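PDB 2QVP: peptidase M14 domain-containing protein from Shewanella amazonensis, which probably acts as a zinc-dependent hydrolase of the M14 metallocarboxypeptidase family, its exact substrate not established. Local coordinates for residues H51-L56 and V108-F113; P66-S71 and N264-M269; D176-T181 and G209-C214; Q201-A206 and D253-A258. All coordinates share one frame; numbering follows the deposited sequence.

Interaction 1: H51-L56 and V108-F113; sequences HPLYLL and VNPTGF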
loop_
_atom_site.group_PDB
_atom_site.type_symbol
_atom_site.label_atom_id
_atom_site.label_comp_id
_atom_site.label_asym_id
_atom_site.label_seq_id
_atom_site.Cartn_x
_atom_site.Cartn_y
_atom_site.Cartn_z
ATOM N N HIS A 51 10.854 13.765 7.877
ATOM C CA HIS A 51 10.357 12.438 8.236
ATOM C C HIS A 51 10.863 11.504 7.132
ATOM O O HIS A 51 10.701 11.809 5.947
ATOM C CB HIS A 51 8.828 12.362 8.302
ATOM C CG HIS A 51 8.205 13.197 9.375
ATOM N ND1 HIS A 51 8.335 12.903 10.711
ATOM C CD2 HIS A 51 7.399 14.283 9.305
ATOM C CE1 HIS A 51 7.652 13.783 11.424
ATOM N NE2 HIS A 51 7.072 14.629 10.595
ATOM N N PRO A 52 11.466 10.368 7.503
ATOM C CA PRO A 52 12.021 9.523 6.460
ATOM C C PRO A 52 10.986 8.741 5.680
ATOM O O PRO A 52 9.990 8.308 6.262
ATOM C CB PRO A 52 12.902 8.544 7.260
ATOM C CG PRO A 52 12.191 8.447 8.616
ATOM C CD PRO A 52 11.670 9.801 8.863
ATOM N N LEU A 53 11.208 8.623 4.370
ATOM C CA LEU A 53 10.449 7.718 3.515
ATOM C C LEU A 53 11.281 6.443 3.390
ATOM O O LEU A 53 12.280 6.409 2.656
ATOM C CB LEU A 53 10.170 8.270 2.109
ATOM C CG LEU A 53 9.047 9.262 1.874
ATOM C CD1 LEU A 53 9.379 10.603 2.541
ATOM C CD2 LEU A 53 8.791 9.408 0.318
ATOM N N TYR A 54 10.842 5.392 4.085
ATOM C CA TYR A 54 11.535 4.109 4.104
ATOM C C TYR A 54 11.131 3.083 3.064
ATOM O O TYR A 54 9.976 2.992 2.659
ATOM C CB TYR A 54 11.294 3.383 5.454
ATOM C CG TYR A 54 11.966 3.985 6.653
ATOM C CD1 TYR A 54 13.362 3.959 6.779
ATOM C CD2 TYR A 54 11.215 4.538 7.705
ATOM C CE1 TYR A 54 13.994 4.498 7.898
ATOM C CE2 TYR A 54 11.838 5.061 8.833
ATOM C CZ TYR A 54 13.227 5.058 8.908
ATOM O OH TYR A 54 13.858 5.584 10.004
ATOM N N LEU A 55 12.111 2.283 2.675
ATOM C CA LEU A 55 11.888 1.059 1.938
ATOM C C LEU A 55 12.452 -0.020 2.859
ATOM O O LEU A 55 13.644 -0.029 3.133
ATOM C CB LEU A 55 12.616 1.030 0.602
ATOM C CG LEU A 55 12.368 -0.294 -0.152
ATOM C CD1 LEU A 55 10.881 -0.373 -0.625
ATOM C CD2 LEU A 55 13.361 -0.410 -1.272
ATOM N N LEU A 56 11.604 -0.915 3.351
ATOM C CA LEU A 56 12.045 -1.981 4.227
ATOM C C LEU A 56 12.091 -3.223 3.362
ATOM O O LEU A 56 11.137 -3.476 2.628
ATOM C CB LEU A 56 11.072 -2.181 5.391
ATOM C CG LEU A 56 10.802 -1.036 6.366
ATOM C CD1 LEU A 56 9.945 -1.520 7.507
ATOM C CD2 LEU A 56 12.075 -0.419 6.902
ATOM N N VAL A 108 4.470 6.591 2.693
ATOM C CA VAL A 108 4.952 7.447 1.618
ATOM C C VAL A 108 4.694 8.927 1.877
ATOM O O VAL A 108 5.444 9.719 1.428
ATOM C CB VAL A 108 4.349 6.990 0.252
ATOM C CG1 VAL A 108 4.699 7.972 -0.905
ATOM C CG2 VAL A 108 4.805 5.573 -0.029
ATOM N N ASN A 109 3.647 9.287 2.612
ATOM C CA ASN A 109 3.317 10.665 2.880
ATOM C C ASN A 109 3.287 10.935 4.392
ATOM O O ASN A 109 2.209 11.067 4.956
ATOM C CB ASN A 109 1.958 10.942 2.226
ATOM C CG ASN A 109 1.483 12.365 2.375
ATOM O OD1 ASN A 109 2.207 13.266 2.793
ATOM N ND2 ASN A 109 0.225 12.566 2.008
ATOM N N PRO A 110 4.467 11.032 5.037
ATOM C CA PRO A 110 4.498 11.278 6.492
ATOM C C PRO A 110 3.914 12.637 6.950
ATOM O O PRO A 110 3.369 12.701 8.027
ATOM C CB PRO A 110 5.985 11.211 6.820
ATOM C CG PRO A 110 6.673 11.600 5.552
ATOM C CD PRO A 110 5.832 10.941 4.480
ATOM N N THR A 111 4.024 13.682 6.128
ATOM C CA THR A 111 3.567 15.039 6.478
ATOM C C THR A 111 2.044 15.076 6.459
ATOM O O THR A 111 1.433 15.732 7.307
ATOM C CB THR A 111 4.169 16.126 5.562
ATOM O OG1 THR A 111 3.699 15.949 4.218
ATOM C CG2 THR A 111 5.697 16.085 5.592
ATOM N N GLY A 112 1.440 14.370 5.498
ATOM C CA GLY A 112 0.009 14.207 5.455
ATOM C C GLY A 112 -0.442 13.380 6.649
ATOM O O GLY A 112 -1.334 13.790 7.409
ATOM N N PHE A 113 0.177 12.215 6.795
ATOM C CA PHE A 113 -0.103 11.261 7.893
ATOM C C PHE A 113 -0.081 11.883 9.291
ATOM O O PHE A 113 -0.996 11.659 10.102
ATOM C CB PHE A 113 0.919 10.120 7.820
ATOM C CG PHE A 113 0.689 9.015 8.803
ATOM C CD1 PHE A 113 -0.176 7.982 8.507
ATOM C CD2 PHE A 113 1.376 8.985 10.016
ATOM C CE1 PHE A 113 -0.347 6.957 9.378
ATOM C CE2 PHE A 113 1.196 7.971 10.893
ATOM C CZ PHE A 113 0.349 6.943 10.573
#
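H51 and L53 of strand 51-57 run beside the chain entering helix 110-115, with CA atoms 6.2 Å apart at H51 and P110 and 5.8 Å apart at L53 and V108. The P110 ring fills the space between the two strand side chains. H51 and P110 lie alongside each other, pointing in opposite senses, with H51 CB 3.4 Å from P110 CB. With H51 CG opposite its own carbonyl carbon (chi1 -65°), the imidazole passes on toward T111, whose CG2 approaches the ring edge at CD2. L53 crosses P110 at about a right angle and divides its methyls: CD1 meets P110 CD at 4.1 Å, while CD2 covers V108 O at 3.5 Å. An alanine in place of L53 would probably open a gap beside P110 and uncover V108 O, since both methyls would be gone. Just before the helix, N109 serves as N-cap: its OD1 accepts from G112 N at 3.0 Å, the donor standing 57° out of the carbonyl plane. Y28 of helix 24-38 also touches H51 and P110, and L150 of helix 145-152 packs on L53 and V108, so strand 51-57, the entry to helix 110-115 and two flanking helices share one packed region. Van der Waals packing joins the segments, mostly carbon on carbon; V108 O is buried with no polar partner in the model and rests against a leucine methyl, probably at some electrostatic cost.

Interaction 2: P66-S71 and N264-M269; sequences PNLLIS and NTFVNM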
loop_
_atom_site.group_PDB
_atom_site.type_symbol
_atom_site.label_atom_id
_atom_site.label_comp_id
_atom_site.label_asym_id
_atom_site.label_seq_id
_atom_site.Cartn_x
_atom_site.Cartn_y
_atom_site.Cartn_z
ATOM N N PRO A 66 9.603 -15.073 -5.342
ATOM C CA PRO A 66 8.898 -13.892 -5.847
ATOM C C PRO A 66 9.273 -12.600 -5.095
ATOM O O PRO A 66 9.634 -12.643 -3.923
ATOM C CB PRO A 66 7.410 -14.229 -5.629
ATOM C CG PRO A 66 7.385 -15.303 -4.598
ATOM C CD PRO A 66 8.665 -16.078 -4.796
ATOM N N ASN A 67 9.233 -11.505 -5.828
ATOM C CA ASN A 67 9.477 -10.177 -5.345
ATOM C C ASN A 67 8.139 -9.505 -5.223
ATOM O O ASN A 67 7.529 -9.132 -6.237
ATOM C CB ASN A 67 10.359 -9.381 -6.296
ATOM C CG ASN A 67 11.770 -9.950 -6.417
ATOM O OD1 ASN A 67 12.125 -10.927 -5.752
ATOM N ND2 ASN A 67 12.568 -9.355 -7.307
ATOM N N LEU A 68 7.688 -9.367 -3.978
ATOM C CA LEU A 68 6.443 -8.707 -3.663
ATOM C C LEU A 68 6.711 -7.362 -2.957
ATOM O O LEU A 68 7.591 -7.280 -2.139
ATOM C CB LEU A 68 5.583 -9.607 -2.783
ATOM C CG LEU A 68 4.492 -10.485 -3.388
ATOM C CD1 LEU A 68 4.792 -10.990 -4.795
ATOM C CD2 LEU A 68 4.153 -11.591 -2.372
ATOM N N LEU A 69 5.960 -6.324 -3.334
ATOM C CA LEU A 69 6.051 -5.005 -2.692
ATOM C C LEU A 69 4.690 -4.638 -2.112
ATOM O O LEU A 69 3.650 -4.804 -2.784
ATOM C CB LEU A 69 6.513 -3.932 -3.670
ATOM C CG LEU A 69 6.636 -2.476 -3.154
ATOM C CD1 LEU A 69 7.607 -2.362 -2.001
ATOM C CD2 LEU A 69 7.032 -1.541 -4.280
ATOM N N ILE A 70 4.701 -4.143 -0.873
ATOM C CA ILE A 70 3.533 -3.647 -0.233
ATOM C C ILE A 70 3.755 -2.175 0.066
ATOM O O ILE A 70 4.745 -1.844 0.708
ATOM C CB ILE A 70 3.209 -4.376 1.080
ATOM C CG1 ILE A 70 3.067 -5.905 0.856
ATOM C CG2 ILE A 70 1.956 -3.757 1.671
ATOM C CD1 ILE A 70 2.668 -6.689 2.084
ATOM N N SER A 71 2.849 -1.291 -0.376
ATOM C CA SER A 71 2.993 0.144 -0.059
ATOM C C SER A 71 1.770 0.699 0.692
ATOM O O SER A 71 0.654 0.185 0.568
ATOM C CB SER A 71 3.306 0.985 -1.300
ATOM O OG SER A 71 2.336 0.795 -2.313
ATOM N N ASN A 264 -1.775 -10.305 4.189
ATOM C CA ASN A 264 -1.622 -11.761 4.382
ATOM C C ASN A 264 -2.087 -12.566 3.177
ATOM O O ASN A 264 -1.378 -13.458 2.744
ATOM C CB ASN A 264 -2.407 -12.269 5.598
ATOM C CG ASN A 264 -1.782 -11.866 6.927
ATOM O OD1 ASN A 264 -0.557 -11.762 7.058
ATOM N ND2 ASN A 264 -2.635 -11.665 7.935
ATOM N N THR A 265 -3.272 -12.247 2.653
ATOM C CA THR A 265 -3.842 -12.932 1.482
ATOM C C THR A 265 -3.001 -12.698 0.244
ATOM O O THR A 265 -2.771 -13.629 -0.516
ATOM C CB THR A 265 -5.281 -12.468 1.208
ATOM O OG1 THR A 265 -6.054 -12.620 2.402
ATOM C CG2 THR A 265 -5.925 -13.278 0.103
ATOM N N PHE A 266 -2.551 -11.453 0.065
ATOM C CA PHE A 266 -1.694 -11.061 -1.044
ATOM C C PHE A 266 -0.403 -11.897 -1.064
ATOM O O PHE A 266 -0.083 -12.501 -2.101
ATOM C CB PHE A 266 -1.427 -9.544 -0.959
ATOM C CG PHE A 266 -0.419 -9.032 -1.939
ATOM C CD1 PHE A 266 -0.757 -8.829 -3.273
ATOM C CD2 PHE A 266 0.862 -8.704 -1.510
ATOM C CE1 PHE A 266 0.202 -8.310 -4.160
ATOM C CE2 PHE A 266 1.813 -8.194 -2.368
ATOM C CZ PHE A 266 1.496 -7.999 -3.688
ATOM N N VAL A 267 0.284 -11.969 0.078
ATOM C CA VAL A 267 1.522 -12.755 0.222
ATOM C C VAL A 267 1.241 -14.257 0.139
ATOM O O VAL A 267 2.027 -14.998 -0.465
ATOM C CB VAL A 267 2.282 -12.389 1.550
ATOM C CG1 VAL A 267 3.436 -13.349 1.840
ATOM C CG2 VAL A 267 2.799 -10.971 1.486
ATOM N N ASN A 268 0.128 -14.695 0.750
ATOM C CA ASN A 268 -0.320 -16.114 0.726
ATOM C C ASN A 268 -0.514 -16.662 -0.682
ATOM O O ASN A 268 -0.075 -17.768 -0.986
ATOM C CB ASN A 268 -1.675 -16.349 1.437
ATOM C CG ASN A 268 -1.573 -16.531 2.940
ATOM O OD1 ASN A 268 -0.504 -16.406 3.569
ATOM N ND2 ASN A 268 -2.739 -16.824 3.538
HETATM N N MSE A 269 -1.230 -15.914 -1.512
HETATM C CA MSE A 269 -1.484 -16.301 -2.901
HETATM C C MSE A 269 -0.210 -16.309 -3.760
HETATM O O MSE A 269 0.097 -17.297 -4.448
HETATM C CB MSE A 269 -2.499 -15.338 -3.542
HETATM C CG MSE A 269 -3.924 -15.386 -2.996
HETATM SE SE MSE A 269 -4.984 -16.919 -3.602
HETATM C CE MSE A 269 -4.334 -18.366 -2.448
#
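The F266 ring reaches strand 67-72 with its CE2-CZ side, where L68, the L69 carbonyl and I70 gather round it. L68 CG stands on one side of the ring plane, 3.7 Å from F266 CE2; L69 O, 3.9 Å from F266 CE2, and I70 CG1, 4.1 Å from that carbon, stand on the other, all obliquely. L68 and I70 reach past the ring as it reaches past them, and the L69 side chain starts off away from the helix. F266 CG is anti to the backbone N (chi1 173°), which carries the ring out from the helix to the strand backbone. Helix 252-270 thus packs on the central mixed sheet of the M14 carboxypeptidase fold, its 264-269 segment almost antiparallel to strand 67-71, at 172°, with the axes 10.1 Å apart. V267, the next helix residue, takes the rest of L68, whose CD2 rests on V267 CA at 3.9 Å. A serine in place of L68 would probably leave F266 and the V267 backbone without their branched neighbour and the ring freer to shift. Beyond the pair, L102 of strand 101-105 touches both L68 and I70, and F88 of helix 80-91 packs on I70.

Interaction 3: D176-T181 and G209-C214; sequences DTYVYT and GDVDNC
Y178 and Y180 stretch from strand 178-182 toward a beta hairpin (strands 209-211 and 214-216) whose two-residue loop, D212-N213, forms a type I' turn from V211 to C214, on the side of the fold where E245, the predicted proton donor/acceptor, lies close to Y178. In the turn D212 and N213 both take left-handed backbone angles, and V211 and C214 pair in both directions, V211 N to C214 O at 3.0 Å and C214 N to V211 O at 2.9 Å. Y178 and V211 point at each other from strand and hairpin. V211 CG1 comes obliquely onto the hydroxyl end of the ring, 3.3 Å from Y178 OH and evenly spaced from CE1 and CE2. Y178 CG stands between its backbone N and carbonyl carbon (chi1 63°), which sends the ring out toward the valine. Y180, by contrast, offers its rim: C214 SG lies near the ring plane, 4.1 Å from Y180 CE2 and 86° off the ring normal, a sulfur-aromatic contact at the edge. D212 touches little directly and is joined through water. The Y178 hydroxyl also hydrogen-bonds D171, outside the hairpin, while Y180 packs on C243 and E245 of strand 241-247. Three groups therefore converge on one water, which ties the exposed turn to both phenols: it lies in the plane of each ring, donates to Y178 OH at 2.6 Å and to D212 OD2 at 2.8 Å, and bonds Y180 OH at 2.5 Å.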
loop_
_atom_site.group_PDB
_atom_site.type_symbol
_atom_site.label_atom_id
_atom_site.label_comp_id
_atom_site.label_asym_id
_atom_site.label_seq_id
_atom_site.Cartn_x
_atom_site.Cartn_y
_atom_site.Cartn_z
ATOM N N ASP A 176 -18.626 0.878 2.539
ATOM C CA ASP A 176 -18.372 -0.399 1.872
ATOM C C ASP A 176 -16.984 -0.440 1.286
ATOM O O ASP A 176 -16.395 0.611 1.009
ATOM C CB ASP A 176 -19.377 -0.620 0.747
ATOM C CG ASP A 176 -20.810 -0.612 1.234
ATOM O OD1 ASP A 176 -21.077 -0.984 2.403
ATOM O OD2 ASP A 176 -21.668 -0.234 0.424
ATOM N N THR A 177 -16.498 -1.660 1.070
ATOM C CA THR A 177 -15.129 -1.904 0.609
ATOM C C THR A 177 -15.123 -2.439 -0.819
ATOM O O THR A 177 -16.123 -2.955 -1.320
ATOM C CB THR A 177 -14.355 -2.832 1.616
ATOM O OG1 THR A 177 -12.932 -2.747 1.395
ATOM C CG2 THR A 177 -14.812 -4.257 1.517
ATOM N N TYR A 178 -13.982 -2.272 -1.473
ATOM C CA TYR A 178 -13.782 -2.690 -2.846
ATOM C C TYR A 178 -12.274 -2.688 -3.102
ATOM O O TYR A 178 -11.483 -2.329 -2.236
ATOM C CB TYR A 178 -14.509 -1.758 -3.833
ATOM C CG TYR A 178 -14.027 -0.320 -3.824
ATOM C CD1 TYR A 178 -14.438 0.556 -2.833
ATOM C CD2 TYR A 178 -13.167 0.166 -4.823
ATOM C CE1 TYR A 178 -13.993 1.856 -2.797
ATOM C CE2 TYR A 178 -12.729 1.481 -4.812
ATOM C CZ TYR A 178 -13.159 2.328 -3.788
ATOM O OH TYR A 178 -12.742 3.643 -3.713
ATOM N N VAL A 179 -11.898 -3.150 -4.278
ATOM C CA VAL A 179 -10.508 -3.207 -4.693
ATOM C C VAL A 179 -10.375 -2.809 -6.162
ATOM O O VAL A 179 -11.325 -2.954 -6.965
ATOM C CB VAL A 179 -9.910 -4.618 -4.499
ATOM C CG1 VAL A 179 -9.742 -4.938 -3.026
ATOM C CG2 VAL A 179 -10.786 -5.676 -5.238
ATOM N N TYR A 180 -9.205 -2.242 -6.465
ATOM C CA TYR A 180 -8.760 -1.958 -7.807
ATOM C C TYR A 180 -7.808 -3.098 -8.030
ATOM O O TYR A 180 -6.928 -3.297 -7.194
ATOM C CB TYR A 180 -7.962 -0.654 -7.939
ATOM C CG TYR A 180 -8.757 0.629 -7.909
ATOM C CD1 TYR A 180 -9.025 1.263 -6.704
ATOM C CD2 TYR A 180 -9.267 1.190 -9.079
ATOM C CE1 TYR A 180 -9.780 2.426 -6.662
ATOM C CE2 TYR A 180 -10.015 2.374 -9.047
ATOM C CZ TYR A 180 -10.273 2.972 -7.839
ATOM O OH TYR A 180 -10.980 4.138 -7.808
ATOM N N THR A 181 -7.959 -3.859 -9.107
ATOM C CA THR A 181 -6.982 -4.913 -9.386
ATOM C C THR A 181 -6.495 -4.883 -10.832
ATOM O O THR A 181 -7.144 -4.341 -11.736
ATOM C CB THR A 181 -7.535 -6.322 -9.059
ATOM O OG1 THR A 181 -8.658 -6.590 -9.898
ATOM C CG2 THR A 181 -7.938 -6.439 -7.582
ATOM N N GLY A 209 -21.642 -0.116 -9.591
ATOM C CA GLY A 209 -21.859 1.282 -9.951
ATOM C C GLY A 209 -20.529 1.990 -10.119
ATOM O O GLY A 209 -19.505 1.344 -10.225
ATOM N N ASP A 210 -20.581 3.320 -10.167
ATOM C CA ASP A 210 -19.407 4.186 -10.299
ATOM C C ASP A 210 -18.912 4.670 -8.946
ATOM O O ASP A 210 -19.659 5.342 -8.203
ATOM C CB ASP A 210 -19.675 5.431 -11.168
ATOM C CG ASP A 210 -19.465 5.181 -12.648
ATOM O OD1 ASP A 210 -19.767 4.070 -13.135
ATOM O OD2 ASP A 210 -18.994 6.118 -13.331
ATOM N N VAL A 211 -17.673 4.298 -8.634
ATOM C CA VAL A 211 -16.956 4.772 -7.467
ATOM C C VAL A 211 -15.841 5.594 -8.097
ATOM O O VAL A 211 -15.090 5.063 -8.933
ATOM C CB VAL A 211 -16.403 3.625 -6.604
ATOM C CG1 VAL A 211 -15.515 4.173 -5.483
ATOM C CG2 VAL A 211 -17.554 2.792 -6.046
ATOM N N ASP A 212 -15.779 6.887 -7.751
ATOM C CA ASP A 212 -14.779 7.842 -8.291
ATOM C C ASP A 212 -14.653 7.792 -9.826
ATOM O O ASP A 212 -13.556 7.845 -10.385
ATOM C CB ASP A 212 -13.417 7.647 -7.585
ATOM C CG ASP A 212 -13.487 7.956 -6.095
ATOM O OD1 ASP A 212 -14.540 8.467 -5.640
ATOM O OD2 ASP A 212 -12.495 7.702 -5.374
ATOM N N ASN A 213 -15.812 7.673 -10.474
ATOM C CA ASN A 213 -15.962 7.621 -11.930
ATOM C C ASN A 213 -15.428 6.316 -12.586
ATOM O O ASN A 213 -15.185 6.290 -13.798
ATOM C CB ASN A 213 -15.351 8.899 -12.551
ATOM C CG ASN A 213 -16.175 9.442 -13.705
ATOM O OD1 ASN A 213 -16.257 8.838 -14.781
ATOM N ND2 ASN A 213 -16.782 10.613 -13.487
ATOM N N CYS A 214 -15.291 5.243 -11.788
ATOM C CA CYS A 214 -14.843 3.913 -12.248
ATOM C C CYS A 214 -15.915 2.849 -12.012
ATOM O O CYS A 214 -16.533 2.836 -10.934
ATOM C CB CYS A 214 -13.606 3.449 -11.498
ATOM S SG CYS A 214 -12.178 4.430 -11.797
HETATM O O HOH W 1 -11.617 5.006 -5.570
#

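Interaction 4: Q201-A206 and D253-A258; sequences QYFPIA and DQRILA
F203 and Y202 press on A258 from two sides: its CB lies 3.5 Å from F203 CE2 and 3.7 Å from Y202 CD1. F203 and A258 form the buried side of the contact. The F203 ring directs CZ at the helix backbone; R255 N meets it at the edge, 3.8 Å from F203 CZ, and R255 CG adds an aliphatic touch. One face of the F203 ring is covered by CB of the preceding Y202. Here the loop after helix 190-200 lies across the early turns of helix 252-270, the last long helix of this M14-type alpha/beta domain. A258 also touches T246 of strand 241-247, and the guanidinium of R255 turns away to a salt bridge with E170 and a cation-pi contact with W12. On the other side Y202, Q254 and L257 are partly exposed, though packed no less closely. With CG beside its backbone N (chi1 -63°), Y202 turns its ring to lay one face over A258 CA and the L257 carbonyl carbon, while L257 CB comes 3.6 Å from Y202 CE2. Q254 bends at chi2 (-66°) and brings OE1 in the ring plane, 3.5 Å from Y202 CD2, its amide tilted 47° to the phenol.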
loop_
_atom_site.group_PDB
_atom_site.type_symbol
_atom_site.label_atom_id
_atom_site.label_comp_id
_atom_site.label_asym_id
_atom_site.label_seq_id
_atom_site.Cartn_x
_atom_site.Cartn_y
_atom_site.Cartn_z
ATOM N N GLN A 201 -14.582 -9.908 4.693
ATOM C CA GLN A 201 -14.749 -10.553 5.988
ATOM C C GLN A 201 -14.995 -9.487 7.055
ATOM O O GLN A 201 -15.598 -9.791 8.088
ATOM C CB GLN A 201 -13.525 -11.399 6.376
ATOM C CG GLN A 201 -13.114 -12.504 5.392
ATOM C CD GLN A 201 -14.201 -13.538 5.123
ATOM O OE1 GLN A 201 -14.805 -14.061 6.058
ATOM N NE2 GLN A 201 -14.431 -13.856 3.841
ATOM N N TYR A 202 -14.512 -8.261 6.817
ATOM C CA TYR A 202 -14.672 -7.136 7.735
ATOM C C TYR A 202 -15.820 -6.189 7.360
ATOM O O TYR A 202 -16.513 -5.700 8.257
ATOM C CB TYR A 202 -13.335 -6.367 7.861
ATOM C CG TYR A 202 -12.251 -7.230 8.449
ATOM C CD1 TYR A 202 -11.469 -8.055 7.638
ATOM C CD2 TYR A 202 -12.036 -7.267 9.833
ATOM C CE1 TYR A 202 -10.507 -8.892 8.181
ATOM C CE2 TYR A 202 -11.048 -8.089 10.384
ATOM C CZ TYR A 202 -10.295 -8.906 9.548
ATOM O OH TYR A 202 -9.315 -9.716 10.070
ATOM N N PHE A 203 -16.051 -5.937 6.063
ATOM C CA PHE A 203 -17.073 -4.951 5.658
ATOM C C PHE A 203 -17.929 -5.373 4.492
ATOM O O PHE A 203 -17.522 -6.227 3.721
ATOM C CB PHE A 203 -16.385 -3.660 5.208
ATOM C CG PHE A 203 -15.265 -3.247 6.069
ATOM C CD1 PHE A 203 -15.514 -2.713 7.316
ATOM C CD2 PHE A 203 -13.940 -3.379 5.628
ATOM C CE1 PHE A 203 -14.457 -2.326 8.145
ATOM C CE2 PHE A 203 -12.880 -2.996 6.445
ATOM C CZ PHE A 203 -13.141 -2.462 7.696
ATOM N N PRO A 204 -19.086 -4.713 4.303
ATOM C CA PRO A 204 -19.851 -5.061 3.104
ATOM C C PRO A 204 -19.110 -4.640 1.821
ATOM O O PRO A 204 -18.369 -3.638 1.825
ATOM C CB PRO A 204 -21.158 -4.275 3.258
ATOM C CG PRO A 204 -21.112 -3.612 4.600
ATOM C CD PRO A 204 -19.727 -3.643 5.093
ATOM N N ILE A 205 -19.277 -5.427 0.761
ATOM C CA ILE A 205 -18.632 -5.166 -0.525
ATOM C C ILE A 205 -19.451 -4.081 -1.222
ATOM O O ILE A 205 -20.686 -4.088 -1.120
ATOM C CB ILE A 205 -18.537 -6.455 -1.411
ATOM C CG1 ILE A 205 -17.766 -7.592 -0.700
ATOM C CG2 ILE A 205 -17.915 -6.145 -2.731
ATOM C CD1 ILE A 205 -16.365 -7.238 -0.243
ATOM N N ALA A 206 -18.771 -3.145 -1.892
ATOM C CA ALA A 206 -19.428 -2.034 -2.600
ATOM C C ALA A 206 -20.327 -2.544 -3.750
ATOM O O ALA A 206 -19.918 -3.417 -4.529
ATOM C CB ALA A 206 -18.376 -1.010 -3.123
ATOM N N ASP A 253 -9.691 0.381 14.095
ATOM C CA ASP A 253 -9.105 -0.951 14.359
ATOM C C ASP A 253 -9.626 -2.037 13.398
ATOM O O ASP A 253 -8.841 -2.869 12.952
ATOM C CB ASP A 253 -9.220 -1.313 15.846
ATOM C CG ASP A 253 -8.294 -0.439 16.749
ATOM O OD1 ASP A 253 -7.250 0.093 16.290
ATOM O OD2 ASP A 253 -8.602 -0.290 17.951
ATOM N N GLN A 254 -10.909 -1.983 13.006
ATOM C CA GLN A 254 -11.430 -2.915 11.997
ATOM C C GLN A 254 -10.731 -2.704 10.641
ATOM O O GLN A 254 -10.299 -3.669 9.980
ATOM C CB GLN A 254 -12.953 -2.811 11.890
ATOM C CG GLN A 254 -13.648 -3.396 13.131
ATOM C CD GLN A 254 -13.441 -4.908 13.249
ATOM O OE1 GLN A 254 -13.892 -5.670 12.391
ATOM N NE2 GLN A 254 -12.750 -5.343 14.310
ATOM N N ARG A 255 -10.574 -1.444 10.258
ATOM C CA ARG A 255 -9.814 -1.124 9.043
ATOM C C ARG A 255 -8.353 -1.574 9.137
ATOM O O ARG A 255 -7.794 -2.039 8.145
ATOM C CB ARG A 255 -9.859 0.365 8.755
ATOM C CG ARG A 255 -11.224 0.909 8.310
ATOM C CD ARG A 255 -11.040 2.392 8.144
ATOM N NE ARG A 255 -11.266 3.138 9.332
ATOM C CZ ARG A 255 -10.767 4.340 9.599
ATOM N NH1 ARG A 255 -9.889 4.980 8.811
ATOM N NH2 ARG A 255 -11.116 4.867 10.747
ATOM N N ILE A 256 -7.744 -1.423 10.323
ATOM C CA ILE A 256 -6.369 -1.896 10.555
ATOM C C ILE A 256 -6.296 -3.423 10.340
ATOM O O ILE A 256 -5.406 -3.917 9.623
ATOM C CB ILE A 256 -5.814 -1.473 11.945
ATOM C CG1 ILE A 256 -5.537 0.036 11.971
ATOM C CG2 ILE A 256 -4.527 -2.245 12.288
ATOM C CD1 ILE A 256 -5.189 0.594 13.349
ATOM N N LEU A 257 -7.258 -4.157 10.903
ATOM C CA LEU A 257 -7.254 -5.618 10.764
ATOM C C LEU A 257 -7.487 -6.070 9.337
ATOM O O LEU A 257 -6.848 -7.022 8.901
ATOM C CB LEU A 257 -8.252 -6.268 11.720
ATOM C CG LEU A 257 -7.928 -6.087 13.201
ATOM C CD1 LEU A 257 -9.128 -6.447 14.111
ATOM C CD2 LEU A 257 -6.678 -6.890 13.552
ATOM N N ALA A 258 -8.388 -5.384 8.627
ATOM C CA ALA A 258 -8.716 -5.685 7.245
ATOM C C ALA A 258 -7.544 -5.458 6.333
ATOM O O ALA A 258 -7.285 -6.257 5.429
ATOM C CB ALA A 258 -9.912 -4.831 6.788
#

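In the fold
Interactions 1 and 2 are buried packing against the central sheet, and they meet where L55 CD1 lies 4.1 Å from L69 CD1. Interactions 3 and 4 are only partly buried. Interactions 1, 2 and 3 reach the same sheet, whereas interactions 2 and 4 share helix 252-270, one using its later turns against a strand, the other its early turns against a loop. Segments 176-181 and 201-206 join interactions 3 and 4 through probable backbone hydrogen bonds, T177 N to P204 O at 2.8 Å and T177 O to A206 N at 2.7 Å. Interactions 1 and 2 are mostly carbon packing, 4 sets two rings on a helix, and 3 adds a water shared by two phenols and a carboxylate.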